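Local coordinates for putative adenosine kinase (Schistosoma mansoni, PDB 3VAS), which catalyses the phosphorylation of adenosine to AMP at the expense of ATP, as a kinase of the ribokinase (pfkB) family, at residues Ile37-Asp42 with Ala142-Glu147; Pro33-Ile38 with Leu76-Gly81; Ser234-Gly239 with Lys277-Ile282. All blocks are in the same frame, centred on the assembly; numbering follows the deposited sequence.

Contact 1 of 3, residues Ile37-Asp42 with Ala142-Glu147; sequences IIVDAD and AVLVSE
Val39 is gripped by the 142-147 segment at both its N-H and its carbonyl: its N gives a hydrogen bond to Val143 O at 3.0 Å, and its O accepts one from Val145 N at 2.8 Å. One step back, Val143 N reaches Ile37 O, but here the donor stands well above the carbonyl plane. One step on, Ala41 N donates to Val145 O at 2.8 Å, carrying the parallel pairing just past the end of the strand. Val145 O is a busy acceptor. Besides this N-H it takes a CA-H...O contact from Asp40 CA at 3.3 Å, and a water that donates to it also donates to Ala41 O, bridging the two chain segments where the strand pairing ends.

The side chains alternate between two faces. On one, Ile38 lies alongside Val143, and its CG2 branch meets Val145 CG2 at 3.9 Å. Asp40 belongs to this face too, but it sits at the exposed end and only skirts Val145. On the other face, Val39 CG1 rests beside Leu144 CD1 at 3.9 Å. The chi1 of Val39, 45°, places that methyl between the backbone N and the carbonyl carbon, which leans it toward the Val143 carbonyl as well. Closing the row, the Ala41 methyl presses on Leu144 CG at 3.6 Å. Helix 65-70 covers this second face, touching Ile37, Val39, Ala142 and Leu144. The hydroxyl of Ser146, beyond the strand, turns to Leu149 O.

Strand 27-40 ends here, in the small lid of the ribokinase fold. The strand pairing itself rests on backbone bonds, while the side chains that cross it are mostly branched aliphatics, so the chemistry is that of a lid's hydrophobic framework giving way to water at its outer end.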
# COMPACT_ATOMS: atom_id res chain seq x y z
N ILE A 37 8.44 -2.44 -13.30
CA ILE A 37 9.33 -3.02 -14.29
C ILE A 37 10.25 -4.02 -13.59
O ILE A 37 11.24 -3.64 -12.97
CB ILE A 37 10.14 -1.95 -15.02
CG1 ILE A 37 9.21 -0.85 -15.54
CG2 ILE A 37 10.96 -2.57 -16.15
CD1 ILE A 37 9.92 0.22 -16.34
N ILE A 38 9.89 -5.30 -13.69
CA ILE A 38 10.55 -6.35 -12.92
C ILE A 38 11.66 -7.02 -13.72
O ILE A 38 11.42 -7.57 -14.80
CB ILE A 38 9.53 -7.40 -12.46
CG1 ILE A 38 8.34 -6.72 -11.79
CG2 ILE A 38 10.19 -8.42 -11.53
CD1 ILE A 38 7.20 -7.65 -11.45
N VAL A 39 12.87 -6.97 -13.18
CA VAL A 39 14.05 -7.45 -13.89
C VAL A 39 14.91 -8.32 -12.98
O VAL A 39 15.04 -8.05 -11.79
CB VAL A 39 14.88 -6.26 -14.43
CG1 VAL A 39 15.04 -5.17 -13.38
CG2 VAL A 39 16.25 -6.72 -14.94
N ASP A 40 15.47 -9.39 -13.55
CA ASP A 40 16.52 -10.14 -12.88
C ASP A 40 17.80 -9.32 -12.91
O ASP A 40 18.46 -9.20 -13.95
CB ASP A 40 16.74 -11.50 -13.56
CG ASP A 40 15.59 -12.46 -13.32
OD1 ASP A 40 14.91 -12.33 -12.27
OD2 ASP A 40 15.37 -13.35 -14.17
N ALA A 41 18.15 -8.74 -11.76
CA ALA A 41 19.27 -7.81 -11.68
C ALA A 41 20.59 -8.50 -11.38
O ALA A 41 20.64 -9.48 -10.64
CB ALA A 41 18.98 -6.74 -10.64
N ASP A 42 21.66 -7.97 -11.96
CA ASP A 42 23.01 -8.43 -11.66
C ASP A 42 23.43 -7.87 -10.31
O ASP A 42 22.91 -6.86 -9.85
CB ASP A 42 23.99 -7.97 -12.75
CG ASP A 42 23.48 -8.25 -14.15
OD1 ASP A 42 23.71 -9.37 -14.67
OD2 ASP A 42 22.85 -7.35 -14.75
N ALA A 142 11.40 0.55 -10.77
CA ALA A 142 12.36 -0.47 -11.16
C ALA A 142 12.38 -1.48 -10.02
O ALA A 142 12.78 -1.15 -8.91
CB ALA A 142 13.73 0.12 -11.38
N VAL A 143 11.93 -2.70 -10.30
CA VAL A 143 11.93 -3.75 -9.29
C VAL A 143 13.06 -4.73 -9.59
O VAL A 143 12.96 -5.54 -10.51
CB VAL A 143 10.58 -4.49 -9.21
CG1 VAL A 143 10.57 -5.47 -8.05
CG2 VAL A 143 9.45 -3.48 -9.07
N LEU A 144 14.13 -4.64 -8.82
CA LEU A 144 15.34 -5.42 -9.08
C LEU A 144 15.33 -6.73 -8.31
O LEU A 144 15.43 -6.75 -7.08
CB LEU A 144 16.58 -4.60 -8.73
CG LEU A 144 17.17 -3.73 -9.84
CD1 LEU A 144 16.13 -2.78 -10.44
CD2 LEU A 144 18.37 -2.95 -9.33
N VAL A 145 15.21 -7.84 -9.03
CA VAL A 145 15.11 -9.14 -8.38
C VAL A 145 16.40 -9.96 -8.53
O VAL A 145 16.96 -10.07 -9.62
CB VAL A 145 13.91 -9.95 -8.92
CG1 VAL A 145 13.89 -11.35 -8.32
CG2 VAL A 145 12.60 -9.22 -8.62
N SER A 146 16.86 -10.53 -7.42
CA SER A 146 17.95 -11.49 -7.46
C SER A 146 17.80 -12.47 -6.31
O SER A 146 16.98 -12.28 -5.41
CB SER A 146 19.31 -10.79 -7.41
OG SER A 146 19.47 -10.07 -6.21
N GLU A 147 18.60 -13.54 -6.34
CA GLU A 147 18.57 -14.53 -5.28
C GLU A 147 19.06 -13.91 -3.97
O GLU A 147 18.62 -14.29 -2.89
CB GLU A 147 19.41 -15.74 -5.66
CG GLU A 147 19.34 -16.89 -4.66
CD GLU A 147 20.11 -18.10 -5.13
OE1 GLU A 147 19.77 -18.64 -6.21
OE2 GLU A 147 21.06 -18.52 -4.43
O HOH W 1 19.06 -11.80 -11.21

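Contact 2 of 3, residues Pro33-Ile38 with Leu76-Gly81; sequences PLLDII and LNYIAG. With ADN (adenosine), chain C.
Asp36 sits opposite Ile79 in an antiparallel hydrogen-bonded pair, and its CB packs against Ile79 O at 3.3 Å and Ile79 CG2 at 3.9 Å. With chi1 at -72°, CG lies beside the backbone N, and the carboxylate reaches the adenosine ribose. OD1 accepts a hydrogen bond from O2' of the adenosine, modelled as very short, while OD2 accepts one from O3' at 2.5 Å. OD2 also takes a water at 2.7 Å that donates in turn to Ala80 O, tying the carboxylate to the partner strand. Gly81 CA comes close beside OD2, and Leu34 CD1 lies against the adenine ring at 3.6 Å from its C4, so three neighbouring residues line this wall of the nucleoside pocket.

Farther along the same face, Ile38 CD1 meets Ile79 CG2 at 3.7 Å. On the reverse face the Tyr78 ring takes Leu35 CD2 and Ile37 CG2 obliquely.

Strand 34-38 lies between strands 77-81 and 138-145. Helix 111-122 packs on Leu35 and Ile79 through Tyr115, whose hydroxyl bonds to Ala80 N. Asn86 of helix 83-95 and Asp320 of helix 318-330 are among the other residues that hydrogen-bond adenosine.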
# COMPACT_ATOMS: atom_id res chain seq x y z
N PRO A 33 -0.54 5.57 -9.07
CA PRO A 33 -0.60 4.43 -9.98
C PRO A 33 0.69 4.34 -10.77
O PRO A 33 1.08 5.29 -11.45
CB PRO A 33 -1.79 4.76 -10.89
CG PRO A 33 -1.90 6.24 -10.85
CD PRO A 33 -1.32 6.73 -9.55
N LEU A 34 1.38 3.21 -10.64
CA LEU A 34 2.73 3.08 -11.20
C LEU A 34 2.88 1.81 -12.02
O LEU A 34 2.20 0.81 -11.78
CB LEU A 34 3.76 3.08 -10.07
CG LEU A 34 3.75 4.24 -9.07
CD1 LEU A 34 4.61 3.92 -7.86
CD2 LEU A 34 4.21 5.53 -9.74
N LEU A 35 3.78 1.85 -12.99
CA LEU A 35 4.12 0.65 -13.73
C LEU A 35 5.33 -0.01 -13.09
O LEU A 35 6.38 0.62 -12.93
CB LEU A 35 4.41 0.98 -15.19
CG LEU A 35 4.71 -0.22 -16.09
CD1 LEU A 35 3.44 -0.99 -16.39
CD2 LEU A 35 5.41 0.21 -17.37
N ASP A 36 5.18 -1.28 -12.70
CA ASP A 36 6.32 -2.05 -12.21
C ASP A 36 7.13 -2.62 -13.36
O ASP A 36 6.58 -3.21 -14.30
CB ASP A 36 5.86 -3.19 -11.28
CG ASP A 36 5.38 -2.68 -9.93
OD1 ASP A 36 5.54 -1.47 -9.65
OD2 ASP A 36 4.85 -3.50 -9.14
N ILE A 37 8.44 -2.44 -13.30
CA ILE A 37 9.33 -3.02 -14.29
C ILE A 37 10.25 -4.02 -13.59
O ILE A 37 11.24 -3.64 -12.97
CB ILE A 37 10.14 -1.95 -15.02
CG1 ILE A 37 9.21 -0.85 -15.54
CG2 ILE A 37 10.96 -2.57 -16.15
CD1 ILE A 37 9.92 0.22 -16.34
N ILE A 38 9.89 -5.30 -13.69
CA ILE A 38 10.55 -6.35 -12.92
C ILE A 38 11.66 -7.02 -13.72
O ILE A 38 11.42 -7.57 -14.80
CB ILE A 38 9.53 -7.40 -12.46
CG1 ILE A 38 8.34 -6.72 -11.79
CG2 ILE A 38 10.19 -8.42 -11.53
CD1 ILE A 38 7.20 -7.65 -11.45
N LEU A 76 12.18 -8.82 -19.28
CA LEU A 76 11.51 -7.80 -18.49
C LEU A 76 10.03 -8.12 -18.32
O LEU A 76 9.36 -8.49 -19.27
CB LEU A 76 11.68 -6.42 -19.13
CG LEU A 76 13.05 -5.75 -19.01
CD1 LEU A 76 13.07 -4.45 -19.80
CD2 LEU A 76 13.40 -5.49 -17.56
N ASN A 77 9.53 -7.97 -17.10
CA ASN A 77 8.11 -8.14 -16.83
C ASN A 77 7.46 -6.80 -16.49
O ASN A 77 7.81 -6.17 -15.49
CB ASN A 77 7.89 -9.15 -15.70
CG ASN A 77 6.41 -9.41 -15.42
OD1 ASN A 77 5.54 -9.09 -16.22
ND2 ASN A 77 6.13 -10.01 -14.27
N TYR A 78 6.54 -6.37 -17.33
CA TYR A 78 5.82 -5.12 -17.12
C TYR A 78 4.46 -5.45 -16.51
O TYR A 78 3.72 -6.27 -17.06
CB TYR A 78 5.61 -4.39 -18.44
CG TYR A 78 6.88 -4.02 -19.17
CD1 TYR A 78 7.60 -2.89 -18.83
CD2 TYR A 78 7.36 -4.81 -20.21
CE1 TYR A 78 8.77 -2.55 -19.50
CE2 TYR A 78 8.52 -4.48 -20.89
CZ TYR A 78 9.22 -3.34 -20.52
OH TYR A 78 10.38 -3.01 -21.19
N ILE A 79 4.14 -4.83 -15.39
CA ILE A 79 2.88 -5.12 -14.72
C ILE A 79 2.43 -3.92 -13.88
O ILE A 79 3.26 -3.25 -13.26
CB ILE A 79 2.97 -6.42 -13.87
CG1 ILE A 79 1.61 -6.79 -13.28
CG2 ILE A 79 4.02 -6.30 -12.78
CD1 ILE A 79 1.59 -8.19 -12.65
N ALA A 80 1.13 -3.65 -13.88
CA ALA A 80 0.58 -2.54 -13.11
C ALA A 80 0.94 -2.65 -11.64
O ALA A 80 0.84 -3.72 -11.04
CB ALA A 80 -0.93 -2.46 -13.29
N GLY A 81 1.36 -1.53 -11.05
CA GLY A 81 1.74 -1.48 -9.65
C GLY A 81 1.12 -0.32 -8.91
O GLY A 81 0.05 0.17 -9.29
O5' ADN C . 4.41 -3.19 -2.33
C5' ADN C . 5.01 -3.32 -3.62
C4' ADN C . 4.50 -2.27 -4.57
O4' ADN C . 4.87 -0.97 -4.10
C3' ADN C . 5.00 -2.36 -6.02
O3' ADN C . 3.95 -2.82 -6.87
C2' ADN C . 5.35 -0.90 -6.38
O2' ADN C . 4.79 -0.44 -7.60
C1' ADN C . 4.81 -0.10 -5.19
N9 ADN C . 5.55 1.12 -4.89
C8 ADN C . 6.86 1.26 -4.83
N7 ADN C . 7.15 2.67 -4.53
C5 ADN C . 5.90 3.36 -4.42
C6 ADN C . 5.59 4.69 -4.15
N6 ADN C . 6.64 5.64 -3.93
N1 ADN C . 4.26 5.09 -4.11
C2 ADN C . 3.25 4.18 -4.33
N3 ADN C . 3.56 2.87 -4.58
C4 ADN C . 4.92 2.47 -4.63
O HOH W 2 3.03 -5.37 -9.84

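Contact 3 of 3, residues Ser234-Gly239 with Lys277-Ile282; sequences SNIVFG and KRLVII
Strands 236-239 and 279-282 run parallel, their axes 4.7 Å apart at closest approach and closely aligned, with Asn235 O accepting from Leu279 N, Val237 bonded through both N and O to Leu279 O and Ile281 N, and Gly239 N donating to Ile281 O. CA-H...O contacts fill in between these bonds, as from Ile236 CA to Leu279 O at 3.2 Å.

Arg278 makes the closest side-chain approach. Its extended chi1 and chi2 (175° and 164°) carry CD to 3.0 Å from Ser234 O, and the bend at chi3 (52°) then turns the head so that this oxygen lies at the edge of the guanidinium, near its plane. The head finds its hydrogen bonds outside the two segments, NE donating to Ile265 O, and it makes a cation-pi contact with Phe270. The aliphatic part of the arginine runs side by side with Val237, CD to CG2 at 3.8 Å.

These are neighbouring strands of the central alpha/beta sheet of the ribokinase fold, where strand 236-240 also pairs with strand 209-213, and helices pack on both faces. Ile236, Phe238, Leu279 and Ile281 share one face. There Phe238 CE1 is met obliquely by Ile281 CD1 at 4.0 Å, and helix 318-330 covers the pair with Phe322, Phe326 and Ile327. Val237, Val280 and Ile282 look the other way, toward helix 257-267, where Ile265 reaches both valines and Val258 touches Ile282. The first two torsions of Ile282 turn in the same sense, which folds its CD1 back over the backbone of Gly239, 3.9 Å from the glycine CA.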
# COMPACT_ATOMS: atom_id res chain seq x y z
N SER A 234 -6.55 7.63 11.64
CA SER A 234 -6.65 6.25 11.17
C SER A 234 -7.30 5.34 12.20
O SER A 234 -6.92 5.36 13.37
CB SER A 234 -5.27 5.71 10.80
OG SER A 234 -4.67 6.51 9.80
N ASN A 235 -8.26 4.54 11.76
CA ASN A 235 -8.87 3.53 12.62
C ASN A 235 -8.06 2.25 12.62
O ASN A 235 -8.08 1.49 13.59
CB ASN A 235 -10.30 3.25 12.18
CG ASN A 235 -11.12 4.51 12.05
OD1 ASN A 235 -11.17 5.13 10.98
ND2 ASN A 235 -11.76 4.91 13.15
N ILE A 236 -7.36 2.00 11.51
CA ILE A 236 -6.52 0.81 11.37
C ILE A 236 -5.18 1.20 10.75
O ILE A 236 -5.14 1.91 9.74
CB ILE A 236 -7.19 -0.27 10.49
CG1 ILE A 236 -8.58 -0.62 11.03
CG2 ILE A 236 -6.33 -1.52 10.40
CD1 ILE A 236 -9.28 -1.71 10.24
N VAL A 237 -4.09 0.73 11.35
CA VAL A 237 -2.75 1.01 10.83
C VAL A 237 -2.01 -0.29 10.54
O VAL A 237 -1.90 -1.16 11.42
CB VAL A 237 -1.91 1.87 11.80
CG1 VAL A 237 -0.52 2.13 11.23
CG2 VAL A 237 -2.62 3.18 12.10
N PHE A 238 -1.50 -0.43 9.32
CA PHE A 238 -0.71 -1.58 8.92
C PHE A 238 0.76 -1.19 8.85
O PHE A 238 1.10 -0.07 8.44
CB PHE A 238 -1.14 -2.07 7.52
CG PHE A 238 -2.54 -2.60 7.45
CD1 PHE A 238 -2.79 -3.95 7.65
CD2 PHE A 238 -3.60 -1.77 7.16
CE1 PHE A 238 -4.07 -4.46 7.57
CE2 PHE A 238 -4.90 -2.27 7.07
CZ PHE A 238 -5.13 -3.61 7.27
N GLY A 239 1.63 -2.12 9.21
CA GLY A 239 3.06 -1.89 9.09
C GLY A 239 3.80 -3.21 9.02
O GLY A 239 3.22 -4.26 9.27
N LYS A 277 -11.36 3.44 19.35
CA LYS A 277 -10.48 2.29 19.17
C LYS A 277 -9.69 2.35 17.87
O LYS A 277 -10.26 2.50 16.78
CB LYS A 277 -11.31 1.01 19.23
CG LYS A 277 -10.62 -0.23 18.68
CD LYS A 277 -11.49 -1.47 18.87
CE LYS A 277 -10.88 -2.68 18.20
NZ LYS A 277 -11.59 -3.94 18.56
N ARG A 278 -8.37 2.24 17.97
CA ARG A 278 -7.53 2.09 16.78
C ARG A 278 -6.83 0.74 16.78
O ARG A 278 -6.25 0.34 17.79
CB ARG A 278 -6.49 3.20 16.65
CG ARG A 278 -5.54 2.98 15.47
CD ARG A 278 -4.77 4.23 15.09
NE ARG A 278 -4.11 4.81 16.24
CZ ARG A 278 -4.43 5.97 16.78
NH1 ARG A 278 -5.39 6.72 16.27
NH2 ARG A 278 -3.76 6.39 17.84
N LEU A 279 -6.88 0.05 15.65
CA LEU A 279 -6.26 -1.26 15.51
C LEU A 279 -4.91 -1.15 14.80
O LEU A 279 -4.80 -0.48 13.77
CB LEU A 279 -7.20 -2.19 14.73
CG LEU A 279 -6.71 -3.62 14.50
CD1 LEU A 279 -6.53 -4.33 15.83
CD2 LEU A 279 -7.66 -4.38 13.59
N VAL A 280 -3.89 -1.79 15.34
CA VAL A 280 -2.56 -1.77 14.74
C VAL A 280 -2.10 -3.20 14.44
O VAL A 280 -2.18 -4.08 15.29
CB VAL A 280 -1.54 -1.05 15.65
CG1 VAL A 280 -0.18 -0.98 14.98
CG2 VAL A 280 -2.04 0.35 16.00
N ILE A 281 -1.62 -3.42 13.22
CA ILE A 281 -1.18 -4.74 12.79
C ILE A 281 0.21 -4.64 12.19
O ILE A 281 0.41 -3.95 11.19
CB ILE A 281 -2.14 -5.35 11.75
CG1 ILE A 281 -3.57 -5.41 12.30
CG2 ILE A 281 -1.65 -6.73 11.30
CD1 ILE A 281 -4.60 -5.91 11.30
N ILE A 282 1.17 -5.32 12.79
CA ILE A 282 2.54 -5.28 12.31
C ILE A 282 2.97 -6.66 11.83
O ILE A 282 3.10 -7.58 12.63
CB ILE A 282 3.52 -4.81 13.42
CG1 ILE A 282 3.08 -3.45 13.97
CG2 ILE A 282 4.95 -4.76 12.90
CD1 ILE A 282 3.01 -2.36 12.92

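Contacts 1 and 2 build on the same strand, 27-40, sharing Ile37 and Ile38: contact 1 pairs it in parallel with 138-145, contact 2 antiparallel with 77-81. They touch through Val39 CB and Leu76 CD2, and both are only partly buried. Contact 3 lies across the chain's centre, about 31 Å from contact 1 and 28 Å from contact 2 between centres, in the buried sheet of the large domain. Helices lie on both its faces, while contact 1 has helix 65-70 on one face and a water at its outer end, and contact 2 faces the substrate. The Asp36 carboxylate holds adenosine, whereas the Arg278 head is taken up within the protein by Ile265 O and Phe270.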